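Local coordinates for protein phospholipase C-beta (PLC-beta) (Sepia officinalis, PDB 3QR0) that is a multidomain phospholipase C of the beta class, built from a PH domain, EF-hand modules, a TIM-barrel core that holds a calcium ion, and a C2 domain, at residues A[195-200]-A[222-227]; A[257-260]-A[264-267]; A[596-601]-A[608-613]; A[627-632]-A[714-719]. All blocks are in the same frame, centred on the assembly; numbering follows the deposited sequence.

Interaction 1: A[195-200]-A[222-227]; sequences LEKIGW and YLALLE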
loop_
_atom_site.group_PDB
_atom_site.type_symbol
_atom_site.label_atom_id
_atom_site.label_comp_id
_atom_site.label_asym_id
_atom_site.label_seq_id
_atom_site.Cartn_x
_atom_site.Cartn_y
_atom_site.Cartn_z
ATOM N N LEU A 195 -16.746 -10.938 29.839
ATOM C CA LEU A 195 -16.319 -12.312 30.116
ATOM C C LEU A 195 -17.285 -12.975 31.097
ATOM O O LEU A 195 -17.634 -14.148 30.945
ATOM C CB LEU A 195 -14.899 -12.337 30.694
ATOM C CG LEU A 195 -13.757 -11.843 29.798
ATOM C CD1 LEU A 195 -12.475 -11.684 30.609
ATOM C CD2 LEU A 195 -13.530 -12.773 28.615
ATOM N N GLU A 196 -17.716 -12.209 32.096
ATOM C CA GLU A 196 -18.674 -12.690 33.088
ATOM C C GLU A 196 -20.012 -13.040 32.439
ATOM O O GLU A 196 -20.563 -14.108 32.688
ATOM C CB GLU A 196 -18.875 -11.639 34.183
ATOM C CG GLU A 196 -19.500 -12.171 35.463
ATOM C CD GLU A 196 -19.566 -11.119 36.559
ATOM O OE1 GLU A 196 -19.571 -9.909 36.233
ATOM O OE2 GLU A 196 -19.611 -11.499 37.748
ATOM N N LYS A 197 -20.516 -12.144 31.594
ATOM C CA LYS A 197 -21.794 -12.345 30.900
ATOM C C LYS A 197 -21.814 -13.616 30.044
ATOM O O LYS A 197 -22.850 -14.269 29.920
ATOM C CB LYS A 197 -22.112 -11.130 30.024
ATOM C CG LYS A 197 -23.481 -11.169 29.367
ATOM C CD LYS A 197 -23.861 -9.805 28.814
ATOM C CE LYS A 197 -25.301 -9.782 28.321
ATOM N NZ LYS A 197 -25.719 -8.409 27.918
ATOM N N ILE A 198 -20.666 -13.956 29.464
ATOM C CA ILE A 198 -20.528 -15.147 28.616
ATOM C C ILE A 198 -20.469 -16.445 29.428
ATOM O O ILE A 198 -20.781 -17.519 28.906
ATOM C CB ILE A 198 -19.263 -15.036 27.717
ATOM C CG1 ILE A 198 -19.447 -13.926 26.681
ATOM C CG2 ILE A 198 -18.954 -16.356 27.018
ATOM C CD1 ILE A 198 -20.649 -14.114 25.787
ATOM N N GLY A 199 -20.075 -16.342 30.696
ATOM C CA GLY A 199 -19.939 -17.505 31.571
ATOM C C GLY A 199 -18.503 -17.979 31.732
ATOM O O GLY A 199 -18.269 -19.099 32.188
ATOM N N TRP A 200 -17.545 -17.128 31.359
ATOM C CA TRP A 200 -16.123 -17.417 31.550
ATOM C C TRP A 200 -15.604 -16.740 32.811
ATOM O O TRP A 200 -16.160 -15.726 33.240
ATOM C CB TRP A 200 -15.293 -16.902 30.370
ATOM C CG TRP A 200 -15.351 -17.725 29.120
ATOM C CD1 TRP A 200 -15.737 -19.031 28.999
ATOM C CD2 TRP A 200 -14.953 -17.303 27.813
ATOM N NE1 TRP A 200 -15.626 -19.437 27.693
ATOM C CE2 TRP A 200 -15.145 -18.395 26.944
ATOM C CE3 TRP A 200 -14.462 -16.100 27.290
ATOM C CZ2 TRP A 200 -14.864 -18.322 25.577
ATOM C CZ3 TRP A 200 -14.184 -16.026 25.933
ATOM C CH2 TRP A 200 -14.386 -17.132 25.092
ATOM N N TYR A 222 -17.366 -10.877 21.745
ATOM C CA TYR A 222 -17.474 -9.651 20.940
ATOM C C TYR A 222 -18.867 -9.029 21.083
ATOM O O TYR A 222 -18.989 -7.828 21.316
ATOM C CB TYR A 222 -17.186 -9.933 19.454
ATOM C CG TYR A 222 -17.253 -8.708 18.556
ATOM C CD1 TYR A 222 -16.100 -8.036 18.176
ATOM C CD2 TYR A 222 -18.474 -8.232 18.077
ATOM C CE1 TYR A 222 -16.156 -6.914 17.354
ATOM C CE2 TYR A 222 -18.543 -7.110 17.258
ATOM C CZ TYR A 222 -17.378 -6.455 16.898
ATOM O OH TYR A 222 -17.429 -5.343 16.092
ATOM N N LEU A 223 -19.903 -9.857 20.946
ATOM C CA LEU A 223 -21.289 -9.392 21.075
ATOM C C LEU A 223 -21.557 -8.799 22.458
ATOM O O LEU A 223 -22.248 -7.789 22.579
ATOM C CB LEU A 223 -22.278 -10.533 20.803
ATOM C CG LEU A 223 -22.268 -11.163 19.408
ATOM C CD1 LEU A 223 -23.287 -12.307 19.328
ATOM C CD2 LEU A 223 -22.547 -10.116 18.347
ATOM N N ALA A 224 -21.004 -9.434 23.491
ATOM C CA ALA A 224 -21.133 -8.957 24.869
ATOM C C ALA A 224 -20.306 -7.702 25.164
ATOM O O ALA A 224 -20.658 -6.932 26.059
ATOM C CB ALA A 224 -20.744 -10.063 25.845
ATOM N N LEU A 225 -19.207 -7.506 24.435
ATOM C CA LEU A 225 -18.284 -6.406 24.716
ATOM C C LEU A 225 -18.716 -5.094 24.082
ATOM O O LEU A 225 -18.903 -4.097 24.779
ATOM C CB LEU A 225 -16.865 -6.746 24.245
ATOM C CG LEU A 225 -15.808 -5.661 24.506
ATOM C CD1 LEU A 225 -15.761 -5.307 25.990
ATOM C CD2 LEU A 225 -14.438 -6.106 24.015
ATOM N N LEU A 226 -18.849 -5.084 22.759
ATOM C CA LEU A 226 -19.162 -3.847 22.049
ATOM C C LEU A 226 -20.662 -3.617 22.012
ATOM O O LEU A 226 -21.440 -4.563 21.902
ATOM C CB LEU A 226 -18.594 -3.848 20.624
ATOM C CG LEU A 226 -17.074 -3.701 20.547
ATOM C CD1 LEU A 226 -16.413 -5.013 20.898
ATOM C CD2 LEU A 226 -16.625 -3.221 19.178
ATOM N N GLU A 227 -21.050 -2.348 22.128
ATOM C CA GLU A 227 -22.431 -1.923 21.931
ATOM C C GLU A 227 -22.566 -1.414 20.498
ATOM O O GLU A 227 -22.374 -0.226 20.219
ATOM C CB GLU A 227 -22.818 -0.838 22.945
ATOM C CG GLU A 227 -23.184 -1.401 24.318
ATOM C CD GLU A 227 -23.207 -0.353 25.428
ATOM O OE1 GLU A 227 -22.673 0.765 25.231
ATOM O OE2 GLU A 227 -23.758 -0.656 26.509
#

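Interaction 2: A[257-260]-A[264-267]; sequences MQRH and HKTL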
loop_
_atom_site.group_PDB
_atom_site.type_symbol
_atom_site.label_atom_id
_atom_site.label_comp_id
_atom_site.label_asym_id
_atom_site.label_seq_id
_atom_site.Cartn_x
_atom_site.Cartn_y
_atom_site.Cartn_z
ATOM N N MET A 257 -28.678 -3.620 -2.246
ATOM C CA MET A 257 -27.938 -2.642 -1.444
ATOM C C MET A 257 -26.425 -2.878 -1.431
ATOM O O MET A 257 -25.649 -1.926 -1.498
ATOM C CB MET A 257 -28.457 -2.623 -0.006
ATOM C CG MET A 257 -27.815 -1.533 0.846
ATOM S SD MET A 257 -28.438 -1.473 2.525
ATOM C CE MET A 257 -30.149 -1.008 2.266
ATOM N N GLN A 258 -26.010 -4.137 -1.325
ATOM C CA GLN A 258 -24.592 -4.472 -1.222
ATOM C C GLN A 258 -23.892 -4.575 -2.581
ATOM O O GLN A 258 -22.691 -4.824 -2.635
ATOM C CB GLN A 258 -24.409 -5.786 -0.462
ATOM C CG GLN A 258 -25.013 -5.783 0.937
ATOM C CD GLN A 258 -24.365 -4.761 1.846
ATOM O OE1 GLN A 258 -24.944 -3.712 2.123
ATOM N NE2 GLN A 258 -23.159 -5.061 2.314
ATOM N N ARG A 259 -24.642 -4.377 -3.661
ATOM C CA ARG A 259 -24.148 -4.587 -5.016
ATOM C C ARG A 259 -24.280 -3.307 -5.824
ATOM O O ARG A 259 -25.332 -2.667 -5.801
ATOM C CB ARG A 259 -24.961 -5.694 -5.695
ATOM C CG ARG A 259 -24.526 -6.005 -7.116
ATOM C CD ARG A 259 -25.506 -6.898 -7.835
ATOM N NE ARG A 259 -25.081 -7.127 -9.215
ATOM C CZ ARG A 259 -24.353 -8.159 -9.642
ATOM N NH1 ARG A 259 -23.950 -9.117 -8.810
ATOM N NH2 ARG A 259 -24.033 -8.240 -10.929
ATOM N N HIS A 260 -23.222 -2.946 -6.554
ATOM C CA HIS A 260 -23.270 -1.798 -7.453
ATOM C C HIS A 260 -24.312 -2.079 -8.536
ATOM O O HIS A 260 -24.223 -3.097 -9.222
ATOM C CB HIS A 260 -21.900 -1.545 -8.094
ATOM C CG HIS A 260 -21.755 -0.177 -8.686
ATOM N ND1 HIS A 260 -22.489 0.246 -9.772
ATOM C CD2 HIS A 260 -20.955 0.862 -8.345
ATOM C CE1 HIS A 260 -22.153 1.488 -10.072
ATOM N NE2 HIS A 260 -21.226 1.885 -9.220
ATOM N N HIS A 264 -21.875 -6.010 -13.830
ATOM C CA HIS A 264 -22.308 -6.926 -14.893
ATOM C C HIS A 264 -22.848 -8.234 -14.307
ATOM O O HIS A 264 -22.144 -8.932 -13.579
ATOM C CB HIS A 264 -21.156 -7.215 -15.864
ATOM C CG HIS A 264 -21.605 -7.736 -17.196
ATOM N ND1 HIS A 264 -21.913 -9.062 -17.414
ATOM C CD2 HIS A 264 -21.799 -7.106 -18.380
ATOM C CE1 HIS A 264 -22.276 -9.227 -18.674
ATOM N NE2 HIS A 264 -22.217 -8.055 -19.283
ATOM N N LYS A 265 -24.096 -8.555 -14.636
ATOM C CA LYS A 265 -24.805 -9.670 -14.000
ATOM C C LYS A 265 -24.417 -11.069 -14.488
ATOM O O LYS A 265 -24.788 -12.054 -13.858
ATOM C CB LYS A 265 -26.318 -9.480 -14.136
ATOM C CG LYS A 265 -26.835 -8.220 -13.456
ATOM C CD LYS A 265 -28.360 -8.213 -13.380
ATOM C CE LYS A 265 -28.924 -6.801 -13.432
ATOM N NZ LYS A 265 -28.456 -5.941 -12.317
ATOM N N THR A 266 -23.686 -11.167 -15.595
ATOM C CA THR A 266 -23.179 -12.462 -16.060
ATOM C C THR A 266 -21.786 -12.730 -15.498
ATOM O O THR A 266 -21.505 -13.830 -15.020
ATOM C CB THR A 266 -23.122 -12.546 -17.599
ATOM O OG1 THR A 266 -24.308 -11.975 -18.160
ATOM C CG2 THR A 266 -23.001 -14.000 -18.051
ATOM N N LEU A 267 -20.918 -11.724 -15.562
ATOM C CA LEU A 267 -19.554 -11.840 -15.039
ATOM C C LEU A 267 -19.565 -11.975 -13.518
ATOM O O LEU A 267 -18.751 -12.705 -12.954
ATOM C CB LEU A 267 -18.706 -10.627 -15.450
ATOM C CG LEU A 267 -18.106 -10.589 -16.866
ATOM C CD1 LEU A 267 -19.008 -11.243 -17.913
ATOM C CD2 LEU A 267 -17.778 -9.147 -17.255
HETATM O O HOH W 1 -26.149 -4.959 -10.983
#

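Interaction 3: A[596-601]-A[608-613]; sequences VALNFQ and CVNLGV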
loop_
_atom_site.group_PDB
_atom_site.type_symbol
_atom_site.label_atom_id
_atom_site.label_comp_id
_atom_site.label_asym_id
_atom_site.label_seq_id
_atom_site.Cartn_x
_atom_site.Cartn_y
_atom_site.Cartn_z
ATOM N N VAL A 596 4.886 8.957 -11.943
ATOM C CA VAL A 596 4.648 10.102 -11.082
ATOM C C VAL A 596 5.411 9.896 -9.763
ATOM O O VAL A 596 4.889 9.316 -8.809
ATOM C CB VAL A 596 3.138 10.305 -10.875
ATOM C CG1 VAL A 596 2.865 11.536 -10.024
ATOM C CG2 VAL A 596 2.458 10.442 -12.221
ATOM N N ALA A 597 6.653 10.378 -9.741
ATOM C CA ALA A 597 7.609 10.090 -8.663
ATOM C C ALA A 597 7.331 10.836 -7.354
ATOM O O ALA A 597 7.121 12.054 -7.335
ATOM C CB ALA A 597 9.030 10.375 -9.127
ATOM N N LEU A 598 7.344 10.090 -6.257
ATOM C CA LEU A 598 7.046 10.639 -4.945
ATOM C C LEU A 598 8.176 10.346 -3.974
ATOM O O LEU A 598 8.919 9.376 -4.134
ATOM C CB LEU A 598 5.735 10.051 -4.417
ATOM C CG LEU A 598 4.511 10.264 -5.315
ATOM C CD1 LEU A 598 3.351 9.392 -4.862
ATOM C CD2 LEU A 598 4.121 11.737 -5.329
ATOM N N ASN A 599 8.297 11.188 -2.959
ATOM C CA ASN A 599 9.222 10.944 -1.870
ATOM C C ASN A 599 8.619 9.931 -0.901
ATOM O O ASN A 599 7.737 10.272 -0.116
ATOM C CB ASN A 599 9.552 12.256 -1.160
ATOM C CG ASN A 599 10.304 13.219 -2.053
ATOM O OD1 ASN A 599 11.299 12.855 -2.675
ATOM N ND2 ASN A 599 9.830 14.452 -2.124
ATOM N N PHE A 600 9.114 8.696 -0.955
ATOM C CA PHE A 600 8.558 7.587 -0.170
ATOM C C PHE A 600 8.760 7.733 1.334
ATOM O O PHE A 600 8.051 7.090 2.109
ATOM C CB PHE A 600 9.109 6.234 -0.655
ATOM C CG PHE A 600 8.276 5.600 -1.731
ATOM C CD1 PHE A 600 7.985 6.290 -2.895
ATOM C CD2 PHE A 600 7.766 4.321 -1.573
ATOM C CE1 PHE A 600 7.207 5.718 -3.882
ATOM C CE2 PHE A 600 6.994 3.738 -2.561
ATOM C CZ PHE A 600 6.705 4.434 -3.710
ATOM N N GLN A 601 9.706 8.580 1.742
ATOM C CA GLN A 601 9.991 8.796 3.159
ATOM C C GLN A 601 9.035 9.784 3.822
ATOM O O GLN A 601 9.039 9.915 5.042
ATOM C CB GLN A 601 11.435 9.284 3.357
ATOM C CG GLN A 601 11.711 10.717 2.903
ATOM C CD GLN A 601 12.126 10.828 1.447
ATOM O OE1 GLN A 601 11.630 10.098 0.572
ATOM N NE2 GLN A 601 13.039 11.749 1.174
ATOM N N CYS A 608 0.242 8.274 1.239
ATOM C CA CYS A 608 -0.892 7.481 1.718
ATOM C C CYS A 608 -1.782 7.002 0.566
ATOM O O CYS A 608 -2.153 5.831 0.513
ATOM C CB CYS A 608 -1.721 8.280 2.726
ATOM S SG CYS A 608 -0.866 8.598 4.282
ATOM N N VAL A 609 -2.090 7.905 -0.363
ATOM C CA VAL A 609 -2.915 7.586 -1.531
ATOM C C VAL A 609 -2.178 6.667 -2.509
ATOM O O VAL A 609 -2.752 5.706 -3.024
ATOM C CB VAL A 609 -3.364 8.872 -2.272
ATOM C CG1 VAL A 609 -4.032 8.543 -3.585
ATOM C CG2 VAL A 609 -4.303 9.690 -1.387
ATOM N N ASN A 610 -0.906 6.963 -2.747
ATOM C CA ASN A 610 -0.089 6.174 -3.659
ATOM C C ASN A 610 -0.022 4.707 -3.243
ATOM O O ASN A 610 -0.293 3.813 -4.046
ATOM C CB ASN A 610 1.320 6.755 -3.741
ATOM C CG ASN A 610 2.159 6.099 -4.819
ATOM O OD1 ASN A 610 1.933 6.307 -6.013
ATOM N ND2 ASN A 610 3.136 5.300 -4.404
ATOM N N LEU A 611 0.318 4.463 -1.982
ATOM C CA LEU A 611 0.422 3.096 -1.481
ATOM C C LEU A 611 -0.942 2.406 -1.472
ATOM O O LEU A 611 -1.037 1.215 -1.771
ATOM C CB LEU A 611 1.055 3.073 -0.093
ATOM C CG LEU A 611 2.497 3.595 -0.068
ATOM C CD1 LEU A 611 3.010 3.666 1.363
ATOM C CD2 LEU A 611 3.395 2.736 -0.927
ATOM N N GLY A 612 -1.991 3.168 -1.170
ATOM C CA GLY A 612 -3.358 2.672 -1.239
ATOM C C GLY A 612 -3.788 2.146 -2.599
ATOM O O GLY A 612 -4.359 1.052 -2.687
ATOM N N VAL A 613 -3.520 2.904 -3.659
ATOM C CA VAL A 613 -3.980 2.514 -4.993
ATOM C C VAL A 613 -3.137 1.396 -5.597
ATOM O O VAL A 613 -3.673 0.517 -6.277
ATOM C CB VAL A 613 -4.078 3.713 -5.987
ATOM C CG1 VAL A 613 -4.970 4.829 -5.405
ATOM C CG2 VAL A 613 -2.719 4.253 -6.353
HETATM O O HOH W 2 3.855 6.740 -8.209
#

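Interaction 4: A[627-632]-A[714-719]; sequences EFMRKL and PDLAVV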
loop_
_atom_site.group_PDB
_atom_site.type_symbol
_atom_site.label_atom_id
_atom_site.label_comp_id
_atom_site.label_asym_id
_atom_site.label_seq_id
_atom_site.Cartn_x
_atom_site.Cartn_y
_atom_site.Cartn_z
ATOM N N GLU A 627 -9.634 2.867 -20.198
ATOM C CA GLU A 627 -9.677 2.693 -21.652
ATOM C C GLU A 627 -9.769 4.021 -22.403
ATOM O O GLU A 627 -9.073 4.218 -23.406
ATOM C CB GLU A 627 -10.850 1.792 -22.057
ATOM C CG GLU A 627 -10.772 1.293 -23.492
ATOM C CD GLU A 627 -11.904 0.343 -23.848
ATOM O OE1 GLU A 627 -13.070 0.641 -23.510
ATOM O OE2 GLU A 627 -11.626 -0.699 -24.476
ATOM N N PHE A 628 -10.594 4.944 -21.910
ATOM C CA PHE A 628 -10.768 6.224 -22.596
ATOM C C PHE A 628 -9.452 7.011 -22.686
ATOM O O PHE A 628 -9.274 7.792 -23.617
ATOM C CB PHE A 628 -11.883 7.067 -21.955
ATOM C CG PHE A 628 -11.456 7.833 -20.738
ATOM C CD1 PHE A 628 -11.097 9.170 -20.835
ATOM C CD2 PHE A 628 -11.432 7.225 -19.492
ATOM C CE1 PHE A 628 -10.708 9.888 -19.705
ATOM C CE2 PHE A 628 -11.041 7.931 -18.360
ATOM C CZ PHE A 628 -10.680 9.265 -18.467
ATOM N N MET A 629 -8.544 6.783 -21.733
ATOM C CA MET A 629 -7.221 7.426 -21.716
ATOM C C MET A 629 -6.231 6.776 -22.677
ATOM O O MET A 629 -5.157 7.329 -22.923
ATOM C CB MET A 629 -6.597 7.364 -20.312
ATOM C CG MET A 629 -7.415 8.007 -19.210
ATOM S SD MET A 629 -7.248 9.795 -19.184
ATOM C CE MET A 629 -5.568 9.965 -18.572
ATOM N N ARG A 630 -6.569 5.586 -23.174
ATOM C CA ARG A 630 -5.718 4.850 -24.107
ATOM C C ARG A 630 -6.227 4.916 -25.547
ATOM O O ARG A 630 -5.521 4.517 -26.470
ATOM C CB ARG A 630 -5.612 3.388 -23.671
ATOM C CG ARG A 630 -4.963 3.207 -22.304
ATOM C CD ARG A 630 -4.788 1.745 -21.937
ATOM N NE ARG A 630 -5.920 1.214 -21.173
ATOM C CZ ARG A 630 -6.802 0.316 -21.610
ATOM N NH1 ARG A 630 -6.728 -0.192 -22.836
ATOM N NH2 ARG A 630 -7.774 -0.086 -20.801
ATOM N N LYS A 631 -7.446 5.409 -25.744
ATOM C CA LYS A 631 -8.026 5.492 -27.086
ATOM C C LYS A 631 -7.386 6.628 -27.874
ATOM O O LYS A 631 -7.505 7.794 -27.501
ATOM C CB LYS A 631 -9.547 5.670 -27.023
ATOM C CG LYS A 631 -10.289 4.379 -26.733
ATOM C CD LYS A 631 -11.782 4.482 -27.021
ATOM C CE LYS A 631 -12.441 3.105 -26.937
ATOM N NZ LYS A 631 -13.929 3.183 -26.943
ATOM N N LEU A 632 -6.713 6.272 -28.967
ATOM C CA LEU A 632 -5.938 7.228 -29.757
ATOM C C LEU A 632 -6.795 8.297 -30.442
ATOM O O LEU A 632 -6.336 9.419 -30.654
ATOM C CB LEU A 632 -5.106 6.492 -30.814
ATOM C CG LEU A 632 -4.010 5.564 -30.279
ATOM C CD1 LEU A 632 -3.317 4.851 -31.420
ATOM C CD2 LEU A 632 -2.997 6.332 -29.444
ATOM N N PRO A 714 -15.290 8.660 -12.472
ATOM C CA PRO A 714 -15.089 7.722 -11.368
ATOM C C PRO A 714 -13.804 6.881 -11.449
ATOM O O PRO A 714 -13.151 6.678 -10.430
ATOM C CB PRO A 714 -16.325 6.825 -11.450
ATOM C CG PRO A 714 -17.370 7.696 -12.038
ATOM C CD PRO A 714 -16.644 8.544 -13.042
ATOM N N ASP A 715 -13.435 6.412 -12.638
ATOM C CA ASP A 715 -12.283 5.507 -12.758
ATOM C C ASP A 715 -10.927 6.178 -12.524
ATOM O O ASP A 715 -9.931 5.482 -12.360
ATOM C CB ASP A 715 -12.293 4.769 -14.103
ATOM C CG ASP A 715 -13.388 3.699 -14.181
ATOM O OD1 ASP A 715 -13.955 3.321 -13.121
ATOM O OD2 ASP A 715 -13.680 3.242 -15.310
ATOM N N LEU A 716 -10.886 7.510 -12.496
ATOM C CA LEU A 716 -9.676 8.243 -12.100
ATOM C C LEU A 716 -9.682 8.649 -10.615
ATOM O O LEU A 716 -8.723 9.257 -10.132
ATOM C CB LEU A 716 -9.498 9.496 -12.970
ATOM C CG LEU A 716 -9.055 9.287 -14.424
ATOM C CD1 LEU A 716 -9.029 10.623 -15.149
ATOM C CD2 LEU A 716 -7.684 8.617 -14.507
ATOM N N ALA A 717 -10.741 8.293 -9.890
ATOM C CA ALA A 717 -10.958 8.807 -8.543
ATOM C C ALA A 717 -10.856 7.741 -7.464
ATOM O O ALA A 717 -11.102 6.553 -7.708
ATOM C CB ALA A 717 -12.318 9.488 -8.462
ATOM N N VAL A 718 -10.507 8.189 -6.262
ATOM C CA VAL A 718 -10.584 7.367 -5.070
ATOM C C VAL A 718 -11.323 8.129 -3.983
ATOM O O VAL A 718 -11.274 9.364 -3.936
ATOM C CB VAL A 718 -9.185 6.968 -4.568
ATOM C CG1 VAL A 718 -8.417 6.270 -5.672
ATOM C CG2 VAL A 718 -8.407 8.189 -4.052
ATOM N N VAL A 719 -12.028 7.393 -3.133
ATOM C CA VAL A 719 -12.599 7.942 -1.916
ATOM C C VAL A 719 -11.745 7.451 -0.759
ATOM O O VAL A 719 -11.206 6.328 -0.796
ATOM C CB VAL A 719 -14.099 7.562 -1.751
ATOM C CG1 VAL A 719 -14.281 6.051 -1.588
ATOM C CG2 VAL A 719 -14.709 8.312 -0.580
#

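Interaction 1: A[195-200]-A[222-227]
Ala224 meets Ile198 and Lys197 where the last turns of helices 185-198 and 215-225 come together, with Lys197 CA and Ala224 CA 6.9 Å apart. The closer-packed part is a single methyl at ordinary van der Waals distance, Ala224 CB, facing the branch of Ile198 that runs CG1 to CD1: CD1 lies 4.1 Å from Ala224 CB, and CG1 is almost as near. The first torsion of Ile198 (chi1 -68°) sets CG1 beside the backbone N and leaves CG2 anti to it, and CG2 then sits over the centre of the Trp200 indole. One branch therefore serves the neighbouring helix and the other a ring of its own segment. On the solvent side the contact is loose. The extended Lys197 chain passes alongside Ala224, its CD 4.3 Å from Ala224 CB, and its exposed end carries on past the methyl. Helix 185-198 stops in a Schellman motif at Gly199, whose positive phi goes with Trp200 N to Leu195 O and Gly199 N to Glu196 O bonds, both 3.0 Å. Trp200 then stacks on Phe213. Two helices flanking a loop that holds the short strand 207-209 are consistent with the helix-loop-helix of an EF-hand.

Interaction 2: A[257-260]-A[264-267]
The connection between helices 247-257 and 273-288, in the EF-hand-like region, is a loop gathered round one side chain, as Arg259 reaches across it to His264 and Lys265. With CG anti to the backbone N (chi1 -180°) and the chain extended as far as NE, the guanidinium is carried to the carbonyl groups of the returning part of the loop. Its NH2 makes a weak bond to His264 O, 3.3 Å long and bent to 122° at the hydrogen, the acceptor lying at the guanidinium edge. Stronger grips come from Leu263 O on NH2 and Phe268 O on NH1. Lys265 CA lies obliquely to the guanidinium, 3.5 Å from Arg259 NH2, and Lys265 CG is 3.8 Å from the same nitrogen. The ammonium end of Lys265 curls back, by bends at chi3 and chi4, to a shared water. That water accepts from Arg259 NE at 3.0 Å and from Lys265 NZ at 2.8 Å, so it stands between two probable positive charges and may ease their approach; His260 O is in reach as an acceptor. Within 264-267, Thr266 N donates to His264 ND1 at 3.3 Å, tilted 32° out of the imidazole plane. The loop is pinned on its helix 247-257 side by Gln258, bonded to Asn311 and to Tyr745 N, while Met257 and His260 pack against strand 761-771.

Interaction 3: A[596-601]-A[608-613]
Segment 596-601, the end of strand 595-596 and the loop after it, runs past helix 605-613 with Leu598 CA 8.5 Å from Asn610 CA and Phe600 CA 9.4 Å from Leu611 CA, a spacing at which side chains, not backbones, make the contact. It is a beta-loop-alpha step of the TIM barrel: strand 595-596 is an edge strand, the last in order, of the four parallel strands of the Y half, and helix 605-613 follows it. Backbone bonds from Leu598 to Ser336 and His338 tie the loop to the chain just after strand 332-334, consistent with closure of the barrel here. Across the contact, the Leu598 and Asn610 side chains run antiparallel alongside one another. The CD1 branch of Leu598 lies against the amide stem, 3.5 Å from both Asn610 CB and Asn610 CG. Phe600 comes to the same amide at about a right angle, its ring plane turned 77° from the amide plane and its CZ 3.7 Å from Asn610 ND2. At the next helix residue, Phe600 CE2 and Leu611 CD2 form an apolar contact at 4.1 Å. All four touching residues are buried, yet the polar ends of Asn610 are served. CG stands anti to the backbone N (chi1 -172°), swinging the amide from the helix toward the loop, where ND2 bonds to Asn335 OD1. That outside bond and the two hydrophobic neighbours probably limit the amide's rotation. At its other end a water bridges the two segments, 3.0 Å from Asn610 OD1 and 2.8 Å from Val596 O.

Interaction 4: A[627-632]-A[714-719]
The Phe628 ring presents its edge to Leu716: CD1 of the leucine lies in the ring plane, 3.9 Å from Phe628 CZ. Over one face of the ring sits Met629 CG, 3.6 Å above the plane and displaced toward the rim, and Phe636 adds an edge-to-face ring contact. Phe628 reaches Leu716 from a less common torsion, with CG between the backbone N and the carbonyl carbon (chi1 82°). Leu716 uses the same methyl for a looser touch, CD1 to Met629 SD at 4.5 Å, so one methyl rests against the ring end and the sulfur side by side. The backbones stay well apart, Met629 CA and Leu716 CA being 10.0 Å from each other, which makes this a meeting of side-chain ends. On one side a 3-10 turn, 714-716, closed by Ala717 N to Pro714 O at 3.0 Å, points Leu716 at helix 627-630 just before strand 718-725. Tyr333 of strand 332-334 touches both Met629 and Leu716. The arrangement is a small buried apolar contact between the short, weakly bonded helix 627-630, which follows strand 622-624, and an inter-strand loop of the C2 beta sandwich.

Along the chain the four contacts follow in series, and none encloses another. Interactions 1 and 2 both fall in the EF-hand modules, but their centres are 37 Å apart and their nearest atoms about 15 Å. Interaction 3 is the most central, about 8 Å from the centre of the chain, and belongs to the TIM barrel. Interaction 4 joins that region to the C2 domain. Interactions 3 and 4, with centres 19 Å apart, touch directly: Val613 CG1 packs on Val718 CG1 at 3.7 Å. Interactions 2 and 4 approach to about 7 Å between nearest atoms. Barrel and C2 domain thus meet at two neighbouring places, helix 605-613 on strand 718-725 and the contact of interaction 4.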